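Local coordinates for protein DNA ligase (Enterobacteria phage T7, PDB 1A0I) that catalyses the ATP-dependent joining of DNA strands, sealing breaks in the backbone of duplex DNA, probably during replication of the phage genome, at residues A[265-270]-A[319-324]; A[273-278]-A[336-341]; A[249-254]-A[292-297]. One frame throughout, in Å; residues are numbered along the deposited sequence.

Contact 1 of 3, residues A[265-270]-A[319-324]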
loop_
_atom_site.group_PDB
_atom_site.type_symbol
_atom_site.label_atom_id
_atom_site.label_comp_id
_atom_site.label_asym_id
_atom_site.label_seq_id
_atom_site.Cartn_x
_atom_site.Cartn_y
_atom_site.Cartn_z
ATOM N N ILE A 265 -7.203 -20.834 7.290
ATOM C CA ILE A 265 -7.211 -19.532 6.651
ATOM C C ILE A 265 -8.070 -18.491 7.365
ATOM O O ILE A 265 -8.165 -17.375 6.859
ATOM C CB ILE A 265 -7.704 -19.671 5.177
ATOM C CG1 ILE A 265 -9.156 -20.090 5.062
ATOM C CG2 ILE A 265 -6.842 -20.724 4.514
ATOM C CD1 ILE A 265 -9.689 -20.051 3.627
ATOM N N GLY A 266 -8.761 -18.804 8.459
ATOM C CA GLY A 266 -9.656 -17.881 9.132
ATOM C C GLY A 266 -10.654 -18.564 10.083
ATOM O O GLY A 266 -10.579 -19.756 10.432
ATOM N N PHE A 267 -11.671 -17.782 10.453
ATOM C CA PHE A 267 -12.705 -18.216 11.382
ATOM C C PHE A 267 -14.158 -18.100 10.927
ATOM O O PHE A 267 -14.546 -17.350 10.028
ATOM C CB PHE A 267 -12.566 -17.443 12.675
ATOM C CG PHE A 267 -11.191 -17.592 13.272
ATOM C CD1 PHE A 267 -10.732 -18.848 13.649
ATOM C CD2 PHE A 267 -10.385 -16.473 13.420
ATOM C CE1 PHE A 267 -9.457 -18.984 14.188
ATOM C CE2 PHE A 267 -9.113 -16.615 13.952
ATOM C CZ PHE A 267 -8.654 -17.867 14.343
ATOM N N GLU A 268 -15.000 -18.894 11.563
ATOM C CA GLU A 268 -16.434 -18.813 11.375
ATOM C C GLU A 268 -16.752 -17.730 12.385
ATOM O O GLU A 268 -16.401 -17.893 13.571
ATOM C CB GLU A 268 -17.099 -20.126 11.777
ATOM C CG GLU A 268 -17.881 -20.938 10.749
ATOM C CD GLU A 268 -19.258 -20.365 10.403
ATOM O OE1 GLU A 268 -19.330 -19.190 10.049
ATOM O OE2 GLU A 268 -20.254 -21.086 10.473
ATOM N N VAL A 269 -17.295 -16.583 11.969
ATOM C CA VAL A 269 -17.596 -15.544 12.931
ATOM C C VAL A 269 -19.076 -15.169 12.893
ATOM O O VAL A 269 -19.697 -14.794 11.883
ATOM C CB VAL A 269 -16.663 -14.305 12.660
ATOM C CG1 VAL A 269 -16.955 -13.180 13.648
ATOM C CG2 VAL A 269 -15.200 -14.700 12.879
ATOM N N LEU A 270 -19.657 -15.370 14.086
ATOM C CA LEU A 270 -21.061 -15.070 14.307
ATOM C C LEU A 270 -21.074 -13.583 14.597
ATOM O O LEU A 270 -20.459 -13.084 15.546
ATOM C CB LEU A 270 -21.642 -15.810 15.527
ATOM C CG LEU A 270 -23.163 -15.853 15.870
ATOM C CD1 LEU A 270 -23.585 -14.634 16.689
ATOM C CD2 LEU A 270 -23.961 -15.970 14.578
ATOM N N ASN A 319 -10.604 -26.688 18.423
ATOM C CA ASN A 319 -10.328 -25.330 17.984
ATOM C C ASN A 319 -10.037 -24.568 19.265
ATOM O O ASN A 319 -10.977 -24.176 19.966
ATOM C CB ASN A 319 -11.547 -24.694 17.284
ATOM C CG ASN A 319 -11.606 -23.165 17.198
ATOM O OD1 ASN A 319 -12.689 -22.620 17.034
ATOM N ND2 ASN A 319 -10.547 -22.361 17.296
ATOM N N PRO A 320 -8.784 -24.291 19.634
ATOM C CA PRO A 320 -8.452 -23.544 20.848
ATOM C C PRO A 320 -8.713 -22.042 20.736
ATOM O O PRO A 320 -7.831 -21.234 21.014
ATOM C CB PRO A 320 -7.008 -23.899 21.070
ATOM C CG PRO A 320 -6.477 -23.981 19.668
ATOM C CD PRO A 320 -7.577 -24.752 18.956
ATOM N N TYR A 321 -9.895 -21.685 20.236
ATOM C CA TYR A 321 -10.355 -20.335 19.965
ATOM C C TYR A 321 -11.875 -20.357 19.933
ATOM O O TYR A 321 -12.401 -19.255 19.865
ATOM C CB TYR A 321 -9.910 -19.723 18.572
ATOM C CG TYR A 321 -8.416 -19.598 18.282
ATOM C CD1 TYR A 321 -7.638 -18.559 18.803
ATOM C CD2 TYR A 321 -7.798 -20.603 17.553
ATOM C CE1 TYR A 321 -6.250 -18.532 18.607
ATOM C CE2 TYR A 321 -6.423 -20.590 17.355
ATOM C CZ TYR A 321 -5.660 -19.559 17.881
ATOM O OH TYR A 321 -4.307 -19.572 17.637
ATOM N N ASP A 322 -12.663 -21.456 19.947
ATOM C CA ASP A 322 -14.131 -21.343 19.898
ATOM C C ASP A 322 -14.599 -20.436 21.029
ATOM O O ASP A 322 -14.001 -20.405 22.113
ATOM C CB ASP A 322 -14.837 -22.718 20.049
ATOM C CG ASP A 322 -16.362 -22.729 19.781
ATOM O OD1 ASP A 322 -17.042 -21.702 19.719
ATOM O OD2 ASP A 322 -16.974 -23.780 19.608
ATOM N N GLY A 323 -15.542 -19.561 20.704
ATOM C CA GLY A 323 -16.119 -18.649 21.669
ATOM C C GLY A 323 -15.326 -17.357 21.814
ATOM O O GLY A 323 -15.814 -16.372 22.374
ATOM N N TRP A 324 -14.086 -17.321 21.301
ATOM C CA TRP A 324 -13.226 -16.155 21.377
ATOM C C TRP A 324 -13.847 -14.980 20.678
ATOM O O TRP A 324 -14.040 -15.016 19.470
ATOM C CB TRP A 324 -11.909 -16.472 20.725
ATOM C CG TRP A 324 -10.714 -15.994 21.528
ATOM C CD1 TRP A 324 -10.579 -14.673 21.871
ATOM C CD2 TRP A 324 -9.660 -16.749 21.955
ATOM N NE1 TRP A 324 -9.430 -14.596 22.505
ATOM C CE2 TRP A 324 -8.842 -15.799 22.579
ATOM C CE3 TRP A 324 -9.272 -18.068 21.903
ATOM C CZ2 TRP A 324 -7.628 -16.167 23.160
ATOM C CZ3 TRP A 324 -8.067 -18.452 22.472
ATOM C CH2 TRP A 324 -7.250 -17.512 23.098
#
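Asn-319 O, gripped by two backbone N-H groups, Tyr-321 N at 2.7 Å and Asp-322 N at 3.2 Å, folds residues 319-324 so that the ring of Tyr-321 is presented to Phe-267 on strand 266-270. The tighter bond makes Pro-320 the centre of an inverse gamma turn. A type II beta turn follows at once, closed by Trp-324 N on Tyr-321 O at 2.9 Å, with Gly-323 supplying the positive phi. Tyr-321 is thus held by its backbone on both sides while its side chain turns inward. Across the contact, Phe-267 CZ lies over one face of the Tyr-321 ring, 4.3 Å above its plane and displaced toward the rim, and Phe-267 CE1 stands 4.1 Å from Tyr-321 CD2. The ring planes are inclined at 50° and the centroids are 5.5 Å apart, an oblique pairing. Both rings have CG anti to the carbonyl carbon and beside the backbone N (chi1 -56° and -59°), and each residue's CB points toward the other segment. Asn-319 ND2 comes up to the edge of the tyrosine ring, in its plane. The setting is the OB-fold domain of the ligase: Phe-290 of helix 285-298 meets both rings, edge-to-face with Tyr-321, while Phe-344 packs against Phe-267 and Phe-347 lies almost parallel to Tyr-321. At the start of strand 266-270, Ile-265 and Gly-266 together face Val-252 in a classic beta bulge. The division of labour is instructive: polar bonds are spent locally, shaping the loop, whereas the join between loop and strand is purely apolar, an aromatic cluster whose fit depends on ring shape more than on the direction of any bond.

Contact 2 of 3, residues A[273-278]-A[336-341]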
loop_
_atom_site.group_PDB
_atom_site.type_symbol
_atom_site.label_atom_id
_atom_site.label_comp_id
_atom_site.label_asym_id
_atom_site.label_seq_id
_atom_site.Cartn_x
_atom_site.Cartn_y
_atom_site.Cartn_z
ATOM N N SER A 273 -25.893 -9.440 14.451
ATOM C CA SER A 273 -27.135 -9.557 13.720
ATOM C C SER A 273 -27.639 -10.984 13.460
ATOM O O SER A 273 -28.784 -11.183 13.046
ATOM C CB SER A 273 -26.927 -8.802 12.394
ATOM O OG SER A 273 -25.839 -9.312 11.598
ATOM N N GLY A 274 -26.774 -11.991 13.603
ATOM C CA GLY A 274 -27.161 -13.372 13.335
ATOM C C GLY A 274 -26.525 -13.956 12.082
ATOM O O GLY A 274 -26.773 -15.106 11.656
ATOM N N ARG A 275 -25.653 -13.139 11.484
ATOM C CA ARG A 275 -24.985 -13.531 10.264
ATOM C C ARG A 275 -23.762 -14.320 10.618
ATOM O O ARG A 275 -23.040 -14.003 11.561
ATOM C CB ARG A 275 -24.511 -12.347 9.436
ATOM C CG ARG A 275 -25.536 -11.519 8.710
ATOM C CD ARG A 275 -24.845 -11.060 7.436
ATOM N NE ARG A 275 -25.078 -11.953 6.293
ATOM C CZ ARG A 275 -26.100 -11.779 5.420
ATOM N NH1 ARG A 275 -26.931 -10.772 5.613
ATOM N NH2 ARG A 275 -26.304 -12.578 4.351
ATOM N N LEU A 276 -23.574 -15.399 9.882
ATOM C CA LEU A 276 -22.362 -16.170 10.012
ATOM C C LEU A 276 -21.529 -15.733 8.811
ATOM O O LEU A 276 -21.972 -15.797 7.655
ATOM C CB LEU A 276 -22.763 -17.647 10.005
ATOM C CG LEU A 276 -23.288 -18.091 11.387
ATOM C CD1 LEU A 276 -23.958 -19.438 11.263
ATOM C CD2 LEU A 276 -22.143 -18.148 12.394
ATOM N N VAL A 277 -20.385 -15.124 9.118
ATOM C CA VAL A 277 -19.452 -14.613 8.135
ATOM C C VAL A 277 -18.148 -15.393 8.201
ATOM O O VAL A 277 -17.607 -15.635 9.289
ATOM C CB VAL A 277 -19.224 -13.085 8.413
ATOM C CG1 VAL A 277 -18.228 -12.802 9.543
ATOM C CG2 VAL A 277 -18.715 -12.458 7.131
ATOM N N ASN A 278 -17.560 -15.810 7.085
ATOM C CA ASN A 278 -16.268 -16.466 7.190
ATOM C C ASN A 278 -15.164 -15.487 6.872
ATOM O O ASN A 278 -14.842 -15.167 5.728
ATOM C CB ASN A 278 -16.202 -17.680 6.264
ATOM C CG ASN A 278 -16.929 -18.860 6.917
ATOM O OD1 ASN A 278 -17.541 -19.650 6.220
ATOM N ND2 ASN A 278 -16.948 -19.080 8.219
ATOM N N ASP A 336 -28.826 -6.732 1.687
ATOM C CA ASP A 336 -29.219 -7.875 2.486
ATOM C C ASP A 336 -28.252 -8.096 3.649
ATOM O O ASP A 336 -28.213 -9.202 4.183
ATOM C CB ASP A 336 -29.249 -9.089 1.554
ATOM C CG ASP A 336 -27.881 -9.715 1.264
ATOM O OD1 ASP A 336 -26.925 -8.979 0.993
ATOM O OD2 ASP A 336 -27.782 -10.938 1.369
ATOM N N GLY A 337 -27.459 -7.121 4.081
ATOM C CA GLY A 337 -26.530 -7.265 5.175
ATOM C C GLY A 337 -25.276 -8.031 4.823
ATOM O O GLY A 337 -24.518 -8.355 5.742
ATOM N N SER A 338 -25.038 -8.472 3.580
ATOM C CA SER A 338 -23.796 -9.160 3.286
ATOM C C SER A 338 -22.578 -8.272 3.369
ATOM O O SER A 338 -22.558 -7.165 2.849
ATOM C CB SER A 338 -23.893 -9.789 1.915
ATOM O OG SER A 338 -24.504 -11.046 2.182
ATOM N N LEU A 339 -21.567 -8.746 4.072
ATOM C CA LEU A 339 -20.325 -8.037 4.215
ATOM C C LEU A 339 -19.418 -8.519 3.095
ATOM O O LEU A 339 -19.109 -9.710 3.013
ATOM C CB LEU A 339 -19.817 -8.364 5.605
ATOM C CG LEU A 339 -20.316 -7.424 6.723
ATOM C CD1 LEU A 339 -21.810 -7.157 6.695
ATOM C CD2 LEU A 339 -19.945 -8.084 8.021
ATOM N N ARG A 340 -19.038 -7.648 2.156
ATOM C CA ARG A 340 -18.159 -7.994 1.043
ATOM C C ARG A 340 -16.659 -8.015 1.412
ATOM O O ARG A 340 -16.091 -7.062 1.924
ATOM C CB ARG A 340 -18.407 -7.007 -0.090
ATOM C CG ARG A 340 -18.121 -7.576 -1.474
ATOM C CD ARG A 340 -18.745 -6.725 -2.570
ATOM N NE ARG A 340 -20.138 -6.396 -2.286
ATOM C CZ ARG A 340 -20.932 -5.786 -3.174
ATOM N NH1 ARG A 340 -20.518 -5.462 -4.395
ATOM N NH2 ARG A 340 -22.146 -5.403 -2.763
ATOM N N HIS A 341 -15.974 -9.131 1.138
ATOM C CA HIS A 341 -14.554 -9.467 1.389
ATOM C C HIS A 341 -14.035 -9.310 2.829
ATOM O O HIS A 341 -13.168 -8.469 3.126
ATOM C CB HIS A 341 -13.600 -8.657 0.491
ATOM C CG HIS A 341 -13.729 -8.869 -1.018
ATOM N ND1 HIS A 341 -13.425 -9.932 -1.759
ATOM C CD2 HIS A 341 -14.226 -7.904 -1.882
ATOM C CE1 HIS A 341 -13.713 -9.660 -3.012
ATOM N NE2 HIS A 341 -14.191 -8.435 -3.079
#
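Arg-275 reaches from the approach to strand 276-279 to Asp-336, where NH1 donates to the backbone O of Asp-336 from the edge of the guanidinium. The modelled separation of 2.5 Å is very short and its exact value doubtful, and the bond is bent to 130°. Arg-275 NH2 also faces Asp-336 OD2 at 3.7 Å, a long salt bridge in which guanidinium and carboxylate planes stand 69° apart, so no paired, coplanar contact forms. Bends at chi2 and chi3 let the arginine curl round the loop, its CD 3.2 Å from Gly-337 O. Ser-338 sits over one face of the guanidinium. The aspartate closes an Asx turn, its OD1 taking Ser-338 N at 3.2 Å from above the carboxylate plane; Ser-338 OG adds a weak bond to OD2. This loop joins strands 332-333 and 339-340, a small hairpin beside the five-stranded sheet of the OB fold, and Arg-275, just before edge strand 276-279, links the loop to that side of the sheet. Asp-336 is poorly ordered, as befits an exposed loop. Farther in, Val-277 and Leu-339 point toward each other, Val-277 CG2 lying 4.5 Å from Leu-339 CB, and both touch Ile-328 of strand 325-330.

Contact 3 of 3, residues A[249-254]-A[292-297]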
loop_
_atom_site.group_PDB
_atom_site.type_symbol
_atom_site.label_atom_id
_atom_site.label_comp_id
_atom_site.label_asym_id
_atom_site.label_seq_id
_atom_site.Cartn_x
_atom_site.Cartn_y
_atom_site.Cartn_z
ATOM N N GLN A 249 -16.331 -19.047 16.230
ATOM C CA GLN A 249 -16.991 -20.266 16.649
ATOM C C GLN A 249 -16.903 -21.278 15.529
ATOM O O GLN A 249 -17.839 -21.910 15.041
ATOM C CB GLN A 249 -18.431 -19.938 16.998
ATOM C CG GLN A 249 -19.340 -19.295 15.957
ATOM C CD GLN A 249 -20.758 -19.296 16.487
ATOM O OE1 GLN A 249 -21.565 -20.166 16.179
ATOM N NE2 GLN A 249 -21.086 -18.358 17.361
ATOM N N GLY A 250 -15.679 -21.435 15.097
ATOM C CA GLY A 250 -15.405 -22.310 13.988
ATOM C C GLY A 250 -14.138 -21.814 13.354
ATOM O O GLY A 250 -13.682 -20.689 13.550
ATOM N N LEU A 251 -13.640 -22.594 12.430
ATOM C CA LEU A 251 -12.341 -22.488 11.812
ATOM C C LEU A 251 -12.663 -22.730 10.368
ATOM O O LEU A 251 -13.403 -23.670 10.059
ATOM C CB LEU A 251 -11.449 -23.594 12.340
ATOM C CG LEU A 251 -10.165 -23.368 13.079
ATOM C CD1 LEU A 251 -10.310 -22.327 14.158
ATOM C CD2 LEU A 251 -9.764 -24.709 13.656
ATOM N N VAL A 252 -12.242 -21.879 9.462
ATOM C CA VAL A 252 -12.457 -22.257 8.082
ATOM C C VAL A 252 -11.043 -22.636 7.690
ATOM O O VAL A 252 -10.066 -21.984 8.095
ATOM C CB VAL A 252 -13.133 -21.049 7.255
ATOM C CG1 VAL A 252 -12.645 -19.729 7.684
ATOM C CG2 VAL A 252 -12.801 -21.151 5.785
ATOM N N TRP A 253 -10.953 -23.740 6.934
ATOM C CA TRP A 253 -9.667 -24.352 6.692
ATOM C C TRP A 253 -8.832 -23.993 5.511
ATOM O O TRP A 253 -7.762 -23.444 5.754
ATOM C CB TRP A 253 -9.791 -25.895 6.708
ATOM C CG TRP A 253 -9.645 -26.408 8.153
ATOM C CD1 TRP A 253 -10.747 -26.641 8.954
ATOM C CD2 TRP A 253 -8.473 -26.645 8.841
ATOM N NE1 TRP A 253 -10.275 -27.017 10.125
ATOM C CE2 TRP A 253 -8.932 -27.040 10.109
ATOM C CE3 TRP A 253 -7.107 -26.601 8.604
ATOM C CZ2 TRP A 253 -8.023 -27.375 11.128
ATOM C CZ3 TRP A 253 -6.204 -26.940 9.614
ATOM C CH2 TRP A 253 -6.652 -27.318 10.869
ATOM N N GLY A 254 -9.183 -24.278 4.272
ATOM C CA GLY A 254 -8.212 -24.016 3.219
ATOM C C GLY A 254 -8.582 -24.982 2.146
ATOM O O GLY A 254 -8.885 -26.135 2.439
ATOM N N GLU A 292 -0.706 -24.252 13.959
ATOM C CA GLU A 292 0.088 -24.837 15.029
ATOM C C GLU A 292 -0.730 -24.899 16.281
ATOM O O GLU A 292 -0.906 -26.005 16.794
ATOM C CB GLU A 292 1.351 -24.006 15.272
ATOM C CG GLU A 292 2.598 -24.748 14.800
ATOM C CD GLU A 292 2.514 -25.402 13.415
ATOM O OE1 GLU A 292 2.599 -24.746 12.384
ATOM O OE2 GLU A 292 2.379 -26.621 13.367
ATOM N N THR A 293 -1.347 -23.798 16.695
ATOM C CA THR A 293 -2.257 -23.806 17.822
ATOM C C THR A 293 -3.365 -24.875 17.648
ATOM O O THR A 293 -3.608 -25.688 18.556
ATOM C CB THR A 293 -2.810 -22.362 17.930
ATOM O OG1 THR A 293 -1.676 -21.509 17.831
ATOM C CG2 THR A 293 -3.497 -22.059 19.244
ATOM N N VAL A 294 -4.019 -24.958 16.483
ATOM C CA VAL A 294 -5.012 -25.996 16.241
ATOM C C VAL A 294 -4.344 -27.368 16.302
ATOM O O VAL A 294 -4.801 -28.258 17.012
ATOM C CB VAL A 294 -5.667 -25.702 14.863
ATOM C CG1 VAL A 294 -6.548 -26.818 14.370
ATOM C CG2 VAL A 294 -6.541 -24.479 15.040
ATOM N N LYS A 295 -3.154 -27.536 15.749
ATOM C CA LYS A 295 -2.483 -28.811 15.659
ATOM C C LYS A 295 -2.099 -29.312 17.024
ATOM O O LYS A 295 -2.308 -30.493 17.271
ATOM C CB LYS A 295 -1.241 -28.684 14.768
ATOM C CG LYS A 295 -0.438 -29.957 14.560
ATOM C CD LYS A 295 0.495 -29.771 13.382
ATOM C CE LYS A 295 1.951 -30.072 13.726
ATOM N NZ LYS A 295 2.917 -29.210 13.045
ATOM N N GLU A 296 -1.687 -28.457 17.944
ATOM C CA GLU A 296 -1.239 -28.881 19.261
ATOM C C GLU A 296 -2.365 -29.270 20.198
ATOM O O GLU A 296 -2.334 -30.301 20.888
ATOM C CB GLU A 296 -0.441 -27.767 19.906
ATOM C CG GLU A 296 0.683 -28.295 20.778
ATOM C CD GLU A 296 1.940 -28.754 20.020
ATOM O OE1 GLU A 296 1.857 -29.262 18.892
ATOM O OE2 GLU A 296 3.018 -28.591 20.607
ATOM N N ALA A 297 -3.408 -28.434 20.184
ATOM C CA ALA A 297 -4.562 -28.607 21.037
ATOM C C ALA A 297 -5.184 -29.947 20.657
ATOM O O ALA A 297 -5.433 -30.780 21.526
ATOM C CB ALA A 297 -5.540 -27.453 20.801
#
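Within residues 292-297, Val-294 alone meets residues 249-254, and it uses both methyls. Its CG2 meets Leu-251 CD2 at 3.5 Å, the two side chains reaching toward each other tip to tip. The other methyl, CG1, approaches the six-membered part of the Trp-253 indole, 3.5 Å from CH2 and 3.6 Å from CZ2, coming at the ring obliquely. With CG1 anti to the backbone N (chi1 170°), the fork of the valine opens across both partners, one branch for each. Leu-251 belongs to strand 242-252, whereas Trp-253 lies just past the strand's last residue and sends its indole back toward the helix. In the second shell, Leu-251 is flanked by Phe-267 and Asn-319, and strand pairing of Gly-250 with Glu-268 and of Val-252 with Gly-266 fixes the backbone that carries it. On the helix, Thr-298 OG1 bonds Val-294 O and Thr-293 OG1 bonds Glu-289 O. Farther from the interface, Lys-295 NZ meets Glu-292 OE2 at 2.7 Å nearly along its C-O axis, a salt bridge between residues three apart on the helix, though the glutamate is poorly ordered. At this point helix 285-298, between the third and fourth strands of the OB fold, meets residues 249-254 through aliphatic and indole carbon: an apolar contact with little directional demand, while the charged ends of Glu-292 and Lys-295 make no contact with that segment.

How the contacts relate
Burial and chemistry change together across one OB-fold domain. Contact 1 is buried and aromatic; contact 3, its centre about 8 Å away, is partly buried and apolar, a valine between a leucine and an indole; contact 2, about 15 Å from the centre of contact 1 and 21 Å from that of contact 3, lies at the surface and relies on charge and hydrogen bonding. Contacts 1 and 3 use neighbouring strands, 266-270 and 242-252. Contact 2 joins the same sheet through strand 276-279, where Val-269 N and Val-277 O, 2.9 Å apart, probably bond. In the sheet, strand 266-270 lies between strands 242-252 and 276-279, so contact 1 adjoins both of the others.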